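Local coordinates for protein 2',5'-phosphodiesterase 12 (Homo sapiens, PDB 4Z0V) that belongs to the endonuclease/exonuclease/phosphatase family and carries a magnesium ion in a two-sheet domain that follows a separate, beta-rich N-terminal domain, at residues F110-R113 / H114-K118; T381-G385 / G386-C390; P83-G86 / Q87-G90; T274-S277 / S278-I281. One frame throughout, in Å; residues are numbered along the deposited sequence. Where two conformers were deposited one is given.

Contact 1: F110-R113 / H114-K118; sequences FDHR and HLYTK
F110 and H114 make the tight side of this turn. Their side chains run side by side, CD1 of F110 coming to 3.5 Å from CE1 of H114, with the ring planes 43° apart in an oblique pairing. One face of the imidazole also lies against the carbonyl oxygen of F110, which is 3.4 Å from H114 CG and accepts the backbone N-H of H114. Helix 159-172 closes this side: F110 rests on K168 and E169, and H114 NE2 is bonded to the carbonyl of E169. The backbone shows a weakly bonded helix, 110-113, running out into a 3-10 segment. Past H114, the bonds span three residues, from L115 N to H112 O at 3.1 Å and from Y116 N to R113 O at 2.9 Å. The outer side is looser. There a CG anti to the backbone N (chi1 180°) swings H112 toward L115 and Y116, its ND1 3.6 Å from L115 CD1; the Y116 and H112 rings pair offset edge-to-face, tyrosine edge toward imidazole face, with Y116 CE1 3.8 Å from H112 NE2. Near F110 a water donates to D111 OD1 and also bonds H114 ND1, while D111 OD2 turns back to the backbone N of C108.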
loop_
_atom_site.group_PDB
_atom_site.type_symbol
_atom_site.label_atom_id
_atom_site.label_comp_id
_atom_site.label_asym_id
_atom_site.label_seq_id
_atom_site.Cartn_x
_atom_site.Cartn_y
_atom_site.Cartn_z
ATOM N N PHE A 110 1.359 15.333 0.230
ATOM C CA PHE A 110 2.610 14.611 0.381
ATOM C C PHE A 110 3.834 15.436 -0.049
ATOM O O PHE A 110 4.954 14.957 0.140
ATOM C CB PHE A 110 2.528 13.282 -0.401
ATOM C CG PHE A 110 2.040 13.405 -1.831
ATOM C CD1 PHE A 110 2.873 13.903 -2.828
ATOM C CD2 PHE A 110 0.744 13.022 -2.178
ATOM C CE1 PHE A 110 2.436 13.974 -4.155
ATOM C CE2 PHE A 110 0.305 13.088 -3.507
ATOM C CZ PHE A 110 1.151 13.560 -4.480
ATOM N N ASP A 111 3.657 16.652 -0.657
ATOM C CA ASP A 111 4.814 17.467 -1.088
ATOM C C ASP A 111 5.775 17.778 0.073
ATOM O O ASP A 111 6.978 17.561 -0.057
ATOM C CB ASP A 111 4.387 18.769 -1.759
ATOM C CG ASP A 111 3.635 18.608 -3.061
ATOM O OD1 ASP A 111 3.746 17.527 -3.687
ATOM O OD2 ASP A 111 2.940 19.561 -3.457
ATOM N N HIS A 112 5.236 18.243 1.211
ATOM C CA HIS A 112 6.060 18.544 2.380
ATOM C C HIS A 112 6.636 17.245 2.972
ATOM O O HIS A 112 7.758 17.230 3.435
ATOM C CB HIS A 112 5.227 19.284 3.439
ATOM C CG HIS A 112 6.030 19.608 4.658
ATOM N ND1 HIS A 112 7.021 20.580 4.630
ATOM C CD2 HIS A 112 6.010 19.036 5.887
ATOM C CE1 HIS A 112 7.542 20.596 5.851
ATOM N NE2 HIS A 112 6.982 19.673 6.634
ATOM N N ARG A 113 5.867 16.147 2.914
ATOM C CA ARG A 113 6.286 14.851 3.464
ATOM C C ARG A 113 7.506 14.321 2.732
ATOM O O ARG A 113 8.377 13.740 3.362
ATOM C CB ARG A 113 5.116 13.857 3.356
ATOM C CG ARG A 113 3.874 14.346 4.097
ATOM C CD ARG A 113 2.839 13.237 4.189
ATOM N NE ARG A 113 3.132 12.329 5.297
ATOM C CZ ARG A 113 2.505 11.181 5.507
ATOM N NH1 ARG A 113 1.575 10.761 4.656
ATOM N NH2 ARG A 113 2.788 10.451 6.577
ATOM N N HIS A 114 7.622 14.623 1.431
ATOM C CA HIS A 114 8.745 14.187 0.610
ATOM C C HIS A 114 10.063 14.843 1.016
ATOM O O HIS A 114 11.115 14.286 0.724
ATOM C CB HIS A 114 8.455 14.422 -0.867
ATOM C CG HIS A 114 7.507 13.416 -1.446
ATOM N ND1 HIS A 114 6.885 13.644 -2.648
ATOM C CD2 HIS A 114 7.125 12.197 -0.972
ATOM C CE1 HIS A 114 6.140 12.571 -2.881
ATOM N NE2 HIS A 114 6.240 11.681 -1.886
ATOM N N LEU A 115 10.015 15.932 1.814
ATOM C CA LEU A 115 11.251 16.519 2.358
ATOM C C LEU A 115 11.901 15.584 3.381
ATOM O O LEU A 115 13.077 15.761 3.699
ATOM C CB LEU A 115 10.968 17.886 3.029
ATOM C CG LEU A 115 10.358 18.977 2.130
ATOM C CD1 LEU A 115 10.214 20.276 2.903
ATOM C CD2 LEU A 115 11.199 19.202 0.860
ATOM N N TYR A 116 11.130 14.631 3.936
ATOM C CA TYR A 116 11.607 13.651 4.932
ATOM C C TYR A 116 12.078 12.347 4.276
ATOM O O TYR A 116 12.506 11.428 4.983
ATOM C CB TYR A 116 10.484 13.322 5.922
ATOM C CG TYR A 116 10.140 14.471 6.843
ATOM C CD1 TYR A 116 9.346 15.530 6.405
ATOM C CD2 TYR A 116 10.641 14.522 8.139
ATOM C CE1 TYR A 116 9.081 16.622 7.229
ATOM C CE2 TYR A 116 10.356 15.596 8.982
ATOM C CZ TYR A 116 9.607 16.661 8.511
ATOM O OH TYR A 116 9.306 17.705 9.351
ATOM N N THR A 117 11.934 12.242 2.943
ATOM C CA THR A 117 12.235 11.001 2.205
ATOM C C THR A 117 12.975 11.322 0.921
ATOM O O THR A 117 12.684 10.757 -0.134
ATOM C CB THR A 117 10.895 10.257 1.894
ATOM O OG1 THR A 117 10.111 11.034 0.985
ATOM C CG2 THR A 117 10.078 9.930 3.141
ATOM N N LYS A 118 13.966 12.218 1.029
ATOM C CA LYS A 118 14.756 12.732 -0.079
ATOM C C LYS A 118 15.533 11.642 -0.835
ATOM O O LYS A 118 15.718 11.750 -2.040
ATOM C CB LYS A 118 15.745 13.806 0.454
ATOM C CG LYS A 118 15.025 15.031 1.075
ATOM C CD LYS A 118 15.998 16.100 1.606
ATOM C CE LYS A 118 15.271 17.359 2.034
ATOM N NZ LYS A 118 16.209 18.397 2.531
HETATM O O HOH W 1 5.973 15.937 -4.036
#

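Contact 2: T381-G385 / G386-C390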
loop_
_atom_site.group_PDB
_atom_site.type_symbol
_atom_site.label_atom_id
_atom_site.label_comp_id
_atom_site.label_asym_id
_atom_site.label_seq_id
_atom_site.Cartn_x
_atom_site.Cartn_y
_atom_site.Cartn_z
ATOM N N THR A 381 -5.899 8.934 10.800
ATOM C CA THR A 381 -5.276 8.422 9.569
ATOM C C THR A 381 -6.373 8.312 8.504
ATOM O O THR A 381 -6.106 7.940 7.370
ATOM C CB THR A 381 -4.558 7.072 9.807
ATOM O OG1 THR A 381 -5.526 6.094 10.168
ATOM C CG2 THR A 381 -3.491 7.149 10.901
ATOM N N ASN A 382 -7.616 8.582 8.895
ATOM C CA ASN A 382 -8.778 8.555 8.026
ATOM C C ASN A 382 -9.588 9.803 8.336
ATOM O O ASN A 382 -9.873 10.036 9.507
ATOM C CB ASN A 382 -9.569 7.278 8.244
ATOM C CG ASN A 382 -10.893 7.216 7.499
ATOM O OD1 ASN A 382 -11.935 7.135 8.105
ATOM N ND2 ASN A 382 -10.880 7.124 6.183
ATOM N N TYR A 383 -9.881 10.653 7.327
ATOM C CA TYR A 383 -10.592 11.915 7.637
ATOM C C TYR A 383 -11.615 12.211 6.544
ATOM O O TYR A 383 -11.252 12.636 5.446
ATOM C CB TYR A 383 -9.577 13.056 7.780
ATOM C CG TYR A 383 -10.172 14.303 8.393
ATOM C CD1 TYR A 383 -10.872 15.222 7.614
ATOM C CD2 TYR A 383 -10.093 14.535 9.764
ATOM C CE1 TYR A 383 -11.415 16.375 8.171
ATOM C CE2 TYR A 383 -10.662 15.672 10.338
ATOM C CZ TYR A 383 -11.332 16.581 9.535
ATOM O OH TYR A 383 -11.939 17.683 10.076
ATOM N N VAL A 384 -12.882 11.948 6.836
ATOM C CA VAL A 384 -13.951 12.113 5.843
ATOM C C VAL A 384 -15.081 12.971 6.433
ATOM O O VAL A 384 -15.028 13.328 7.606
ATOM C CB VAL A 384 -14.470 10.737 5.340
ATOM C CG1 VAL A 384 -13.397 10.029 4.534
ATOM C CG2 VAL A 384 -14.946 9.846 6.497
ATOM N N GLY A 385 -16.060 13.307 5.617
ATOM C CA GLY A 385 -17.224 14.028 6.121
ATOM C C GLY A 385 -17.957 13.087 7.060
ATOM O O GLY A 385 -18.276 11.960 6.676
ATOM N N GLY A 386 -18.112 13.491 8.314
ATOM C CA GLY A 386 -18.827 12.681 9.299
ATOM C C GLY A 386 -18.000 11.731 10.143
ATOM O O GLY A 386 -18.532 11.123 11.075
ATOM N N PHE A 387 -16.684 11.584 9.845
ATOM C CA PHE A 387 -15.865 10.672 10.628
ATOM C C PHE A 387 -14.401 10.970 10.502
ATOM O O PHE A 387 -13.922 11.265 9.413
ATOM C CB PHE A 387 -16.092 9.199 10.180
ATOM C CG PHE A 387 -15.231 8.217 10.946
ATOM C CD1 PHE A 387 -15.605 7.775 12.211
ATOM C CD2 PHE A 387 -14.027 7.755 10.413
ATOM C CE1 PHE A 387 -14.784 6.906 12.938
ATOM C CE2 PHE A 387 -13.205 6.887 11.144
ATOM C CZ PHE A 387 -13.589 6.470 12.405
ATOM N N HIS A 388 -13.682 10.811 11.603
ATOM C CA HIS A 388 -12.225 10.786 11.565
ATOM C C HIS A 388 -11.742 9.825 12.648
ATOM O O HIS A 388 -12.413 9.629 13.665
ATOM C CB HIS A 388 -11.543 12.161 11.644
ATOM C CG HIS A 388 -11.661 12.831 12.972
ATOM N ND1 HIS A 388 -12.651 13.758 13.214
ATOM C CD2 HIS A 388 -10.904 12.695 14.088
ATOM C CE1 HIS A 388 -12.460 14.170 14.458
ATOM N NE2 HIS A 388 -11.432 13.548 15.028
ATOM N N GLY A 389 -10.595 9.214 12.413
ATOM C CA GLY A 389 -10.049 8.316 13.402
ATOM C C GLY A 389 -8.714 7.762 12.978
ATOM O O GLY A 389 -8.374 7.771 11.784
ATOM N N CYS A 390 -7.946 7.320 13.963
ATOM C CA CYS A 390 -6.668 6.662 13.695
ATOM C C CYS A 390 -6.996 5.202 13.519
ATOM O O CYS A 390 -7.347 4.555 14.510
ATOM C CB CYS A 390 -5.701 6.893 14.848
ATOM S SG CYS A 390 -4.198 5.908 14.730
#
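V384 and F387 pair across the end of a beta hairpin, where strand 382-384 meets 387-389, the start of strand 387-397, at 168° between directions. Backbone bonds define the register. V384 N reaches F387 O at 2.9 Å, and F387 N returns to V384 O in a longer bond of 3.3 Å that closes the type II turn; G386 has the positive phi (92°) usual for a glycine at the third position of such a turn. N382 and G389 form the next hydrogen-bonded pair, while the non-hydrogen-bonded pair between, Y383 and H388, is marked by a CA-H...O contact of 3.2 Å from H388 CA to N382 O. At the end away from the turn, T381 N joins N382 N in donating to G389 O, the first at 2.9 Å, which makes a classic beta bulge.

Apolar and aromatic contacts divide between the faces. V384 CG2 touches F387 CB at 3.9 Å. On the other face, Y383 CD2 packs on H388 CB at 3.4 Å, and the two rings, only 22° from parallel, are slid so far that they barely overlap; H412 meets the Y383 ring as well.

The polar contact is the approach of N382 OD1 to the F387 ring edge, in the ring plane and 3.2 Å from CD2. N382 ND2 bonds weakly to D429 O. Both contacts are consistent with OD1 toward the ring and ND2 toward D429, and would probably orient the amide dipole; at about 6 Å from the magnesium ion, the side chain is not a direct ligand.

Contact 3: P83-G86 / Q87-G90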
loop_
_atom_site.group_PDB
_atom_site.type_symbol
_atom_site.label_atom_id
_atom_site.label_comp_id
_atom_site.label_asym_id
_atom_site.label_seq_id
_atom_site.Cartn_x
_atom_site.Cartn_y
_atom_site.Cartn_z
ATOM N N PRO A 83 14.355 -3.051 -26.480
ATOM C CA PRO A 83 14.532 -4.100 -25.463
ATOM C C PRO A 83 15.904 -4.749 -25.610
ATOM O O PRO A 83 16.338 -4.971 -26.739
ATOM C CB PRO A 83 13.403 -5.091 -25.780
ATOM C CG PRO A 83 13.148 -4.934 -27.239
ATOM C CD PRO A 83 13.443 -3.484 -27.560
ATOM N N GLY A 84 16.560 -5.018 -24.490
ATOM C CA GLY A 84 17.879 -5.643 -24.486
ATOM C C GLY A 84 18.010 -6.643 -23.356
ATOM O O GLY A 84 17.254 -6.584 -22.373
ATOM N N ASP A 85 18.973 -7.565 -23.489
ATOM C CA ASP A 85 19.201 -8.581 -22.450
ATOM C C ASP A 85 20.642 -8.577 -21.914
ATOM O O ASP A 85 21.029 -9.485 -21.172
ATOM C CB ASP A 85 18.818 -9.970 -22.981
ATOM C CG ASP A 85 19.695 -10.522 -24.083
ATOM O OD1 ASP A 85 20.669 -9.836 -24.473
ATOM O OD2 ASP A 85 19.400 -11.627 -24.571
ATOM N N GLY A 86 21.424 -7.580 -22.308
ATOM C CA GLY A 86 22.819 -7.466 -21.901
ATOM C C GLY A 86 23.780 -8.036 -22.919
ATOM O O GLY A 86 24.983 -7.860 -22.786
ATOM N N GLN A 87 23.268 -8.767 -23.906
ATOM C CA GLN A 87 24.057 -9.362 -24.977
ATOM C C GLN A 87 23.610 -8.809 -26.323
ATOM O O GLN A 87 24.438 -8.594 -27.208
ATOM C CB GLN A 87 23.916 -10.903 -24.987
ATOM C CG GLN A 87 24.361 -11.586 -23.692
ATOM C CD GLN A 87 24.264 -13.082 -23.837
ATOM O OE1 GLN A 87 25.006 -13.704 -24.601
ATOM N NE2 GLN A 87 23.314 -13.684 -23.145
ATOM N N ARG A 88 22.298 -8.654 -26.498
ATOM C CA ARG A 88 21.742 -8.167 -27.770
ATOM C C ARG A 88 20.472 -7.360 -27.554
ATOM O O ARG A 88 19.833 -7.462 -26.498
ATOM C CB ARG A 88 21.427 -9.369 -28.691
ATOM C CG ARG A 88 20.441 -10.368 -28.071
ATOM C CD ARG A 88 20.133 -11.541 -28.970
ATOM N NE ARG A 88 19.304 -12.528 -28.273
ATOM C CZ ARG A 88 18.488 -13.386 -28.877
ATOM N NH1 ARG A 88 18.360 -13.376 -30.200
ATOM N NH2 ARG A 88 17.780 -14.251 -28.163
ATOM N N PHE A 89 20.060 -6.627 -28.598
ATOM C CA PHE A 89 18.795 -5.921 -28.611
ATOM C C PHE A 89 17.770 -6.621 -29.471
ATOM O O PHE A 89 18.110 -7.328 -30.429
ATOM C CB PHE A 89 18.989 -4.493 -29.162
ATOM C CG PHE A 89 19.867 -3.635 -28.296
ATOM C CD1 PHE A 89 19.467 -3.277 -27.011
ATOM C CD2 PHE A 89 21.084 -3.157 -28.770
ATOM C CE1 PHE A 89 20.273 -2.469 -26.216
ATOM C CE2 PHE A 89 21.888 -2.347 -27.972
ATOM C CZ PHE A 89 21.472 -1.999 -26.703
ATOM N N GLY A 90 16.505 -6.392 -29.135
ATOM C CA GLY A 90 15.388 -6.855 -29.936
ATOM C C GLY A 90 14.933 -5.709 -30.810
ATOM O O GLY A 90 15.627 -4.693 -30.917
HETATM O O HOH W 2 21.959 -12.131 -21.225
HETATM O O HOH W 3 20.896 -13.308 -26.096
#
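P83-G86 and Q87-G90 run 171° apart as the two arms of a tight reversal, held by G90 N to P83 O at 2.8 Å and by D85 N to R88 O at 3.1 Å, with G84 and F89 facing each other in a single bridge between these bonds. D85 organises the tip. Its CG stands between the backbone N and the carbonyl carbon (chi1 68°), a position from which OD1 reaches over the bend and takes two N-H groups. Q87 N, 2.9 Å from D85 OD1, arrives on the anti side and completes an Asx turn; R88 N, at the same distance from D85 OD1, comes nearly along the C-O axis. G86, between D85 and Q87, has a positive phi (96°). The other oxygen, D85 OD2, forms a long salt bridge of 3.8 Å to R88 NE, and a water that donates to OD2 also bonds NE weakly. A second water links D85 O to Q87 NE2. At the foot of the arms the P83 carbonyl oxygen lies in the plane of the F89 ring at its edge, 3.6 Å from CD1, while P83 CG sits 4.0 Å from G90 CA.

The turn joins strand 77-82 to strand 93-96, at one edge of the four-stranded antiparallel sheet; G84 N is bonded to S39 OG just before strand 40-46, and P8 packs on P83, D85 and R88.

Contact 4: T274-S277 / S278-I281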
loop_
_atom_site.group_PDB
_atom_site.type_symbol
_atom_site.label_atom_id
_atom_site.label_comp_id
_atom_site.label_asym_id
_atom_site.label_seq_id
_atom_site.Cartn_x
_atom_site.Cartn_y
_atom_site.Cartn_z
ATOM N N THR A 274 19.415 -8.393 1.268
ATOM C CA THR A 274 20.487 -8.642 0.334
ATOM C C THR A 274 21.770 -7.985 0.964
ATOM O O THR A 274 22.854 -8.261 0.511
ATOM C CB THR A 274 20.161 -8.122 -1.089
ATOM O OG1 THR A 274 20.116 -6.703 -1.052
ATOM C CG2 THR A 274 18.842 -8.679 -1.659
ATOM N N LYS A 275 21.625 -7.146 2.026
ATOM C CA LYS A 275 22.741 -6.411 2.687
ATOM C C LYS A 275 23.357 -7.141 3.892
ATOM O O LYS A 275 24.489 -6.838 4.266
ATOM C CB LYS A 275 22.265 -5.020 3.153
ATOM C CG LYS A 275 21.720 -4.132 2.024
ATOM C CD LYS A 275 22.780 -3.830 0.965
ATOM C CE LYS A 275 22.268 -2.938 -0.131
ATOM N NZ LYS A 275 23.225 -2.897 -1.267
ATOM N N ASP A 276 22.607 -8.049 4.526
ATOM C CA ASP A 276 23.067 -8.844 5.668
ATOM C C ASP A 276 22.446 -10.237 5.566
ATOM O O ASP A 276 21.234 -10.407 5.784
ATOM C CB ASP A 276 22.720 -8.132 7.000
ATOM C CG ASP A 276 23.310 -8.768 8.251
ATOM O OD1 ASP A 276 23.614 -9.986 8.216
ATOM O OD2 ASP A 276 23.388 -8.071 9.290
ATOM N N SER A 277 23.282 -11.243 5.213
ATOM C CA SER A 277 22.865 -12.650 5.013
ATOM C C SER A 277 22.084 -13.247 6.223
ATOM O O SER A 277 21.271 -14.138 6.041
ATOM C CB SER A 277 24.088 -13.526 4.740
ATOM O OG SER A 277 24.898 -13.635 5.905
ATOM N N SER A 278 22.341 -12.756 7.435
ATOM C CA SER A 278 21.692 -13.290 8.636
ATOM C C SER A 278 20.310 -12.635 8.882
ATOM O O SER A 278 19.629 -12.997 9.858
ATOM C CB SER A 278 22.595 -13.067 9.843
ATOM O OG SER A 278 22.595 -11.716 10.278
ATOM N N LYS A 279 19.903 -11.678 8.006
ATOM C CA LYS A 279 18.699 -10.921 8.259
ATOM C C LYS A 279 17.534 -11.227 7.335
ATOM O O LYS A 279 17.548 -10.977 6.118
ATOM C CB LYS A 279 18.965 -9.410 8.264
ATOM C CG LYS A 279 19.481 -8.926 9.621
ATOM C CD LYS A 279 19.928 -7.468 9.597
ATOM C CE LYS A 279 20.331 -6.954 10.972
ATOM N NZ LYS A 279 21.490 -7.684 11.559
ATOM N N ARG A 280 16.494 -11.757 7.980
ATOM C CA ARG A 280 15.219 -12.069 7.337
ATOM C C ARG A 280 14.130 -11.308 8.101
ATOM O O ARG A 280 14.303 -11.021 9.286
ATOM C CB ARG A 280 14.964 -13.598 7.304
ATOM C CG ARG A 280 15.955 -14.378 6.399
ATOM C CD ARG A 280 15.936 -15.919 6.505
ATOM N NE ARG A 280 16.040 -16.376 7.893
ATOM C CZ ARG A 280 16.118 -17.641 8.314
ATOM N NH1 ARG A 280 16.183 -18.651 7.436
ATOM N NH2 ARG A 280 16.178 -17.905 9.609
ATOM N N ILE A 281 13.029 -10.988 7.447
ATOM C CA ILE A 281 11.952 -10.282 8.132
ATOM C C ILE A 281 10.633 -10.751 7.544
ATOM O O ILE A 281 10.522 -11.015 6.342
ATOM C CB ILE A 281 12.140 -8.747 8.053
ATOM C CG1 ILE A 281 11.102 -7.999 8.926
ATOM C CG2 ILE A 281 12.161 -8.226 6.598
ATOM C CD1 ILE A 281 11.716 -6.745 9.533
#
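A type I beta turn from D276 to K279 carries the chain between two antiparallel neighbours, strand 265-273 and strand 280-287. Its defining bond runs from K279 N to D276 O at 2.9 Å, with an N-H...O angle of 156°. The D276 side chain adds a second layer of bonds. Its CG is anti to the backbone N (chi1 -172°), which lays the carboxylate along the bend, within reach of both S278 and K279. D276 OD1 accepts from S278 N at 3.1 Å, an Asx turn lying inside the beta turn. The hydroxyl of S278 donates to the same oxygen, S278 OG standing 2.9 Å from D276 OD1, and both donors approach from one face of the carboxylate plane. D276 OD2 is taken by the lysine in a hydrogen-bonded salt bridge, with K279 NZ 3.0 Å away and well above the carboxylate plane.

The lysine chain is extended as far as CE and then folds at its last torsion (chi4 62°), curling the ammonium group onto the acid; its methylene CD also lies 3.5 Å from D276 OD2. Three donors thus fix both oxygens of the carboxylate, which would probably stabilise its charged form.

Before the turn, S273 OG accepts from the backbone N atoms of K275 and D276, and S277 O takes a bond from Q272 NE2, so strand 265-273 anchors the loop. K279 pairs by backbone with S273 and touches W439 of strand 433-439, which belongs to the other sheet.

In the fold
All four contacts are local. Contact 4 is the surface one, without a buried touching residue; contacts 1, 2 and 3 are partly buried. Contacts 2 and 4 reach the same mixed sheet, on opposite sides of the chain's centre with centres about 38 Å apart. Contact 3, in the N-terminal domain, is about 50 Å from contact 2, centre to centre. In contact 3 an aspartate oxygen takes two backbone N-H groups, in contact 4 one N-H and a hydroxyl; each aspartate also meets a basic side chain, at longer range in contact 3. Contact 2 is a backbone-bonded hairpin with side chains on both faces, contact 1 a helical turn with ring contacts on its buried and outer sides.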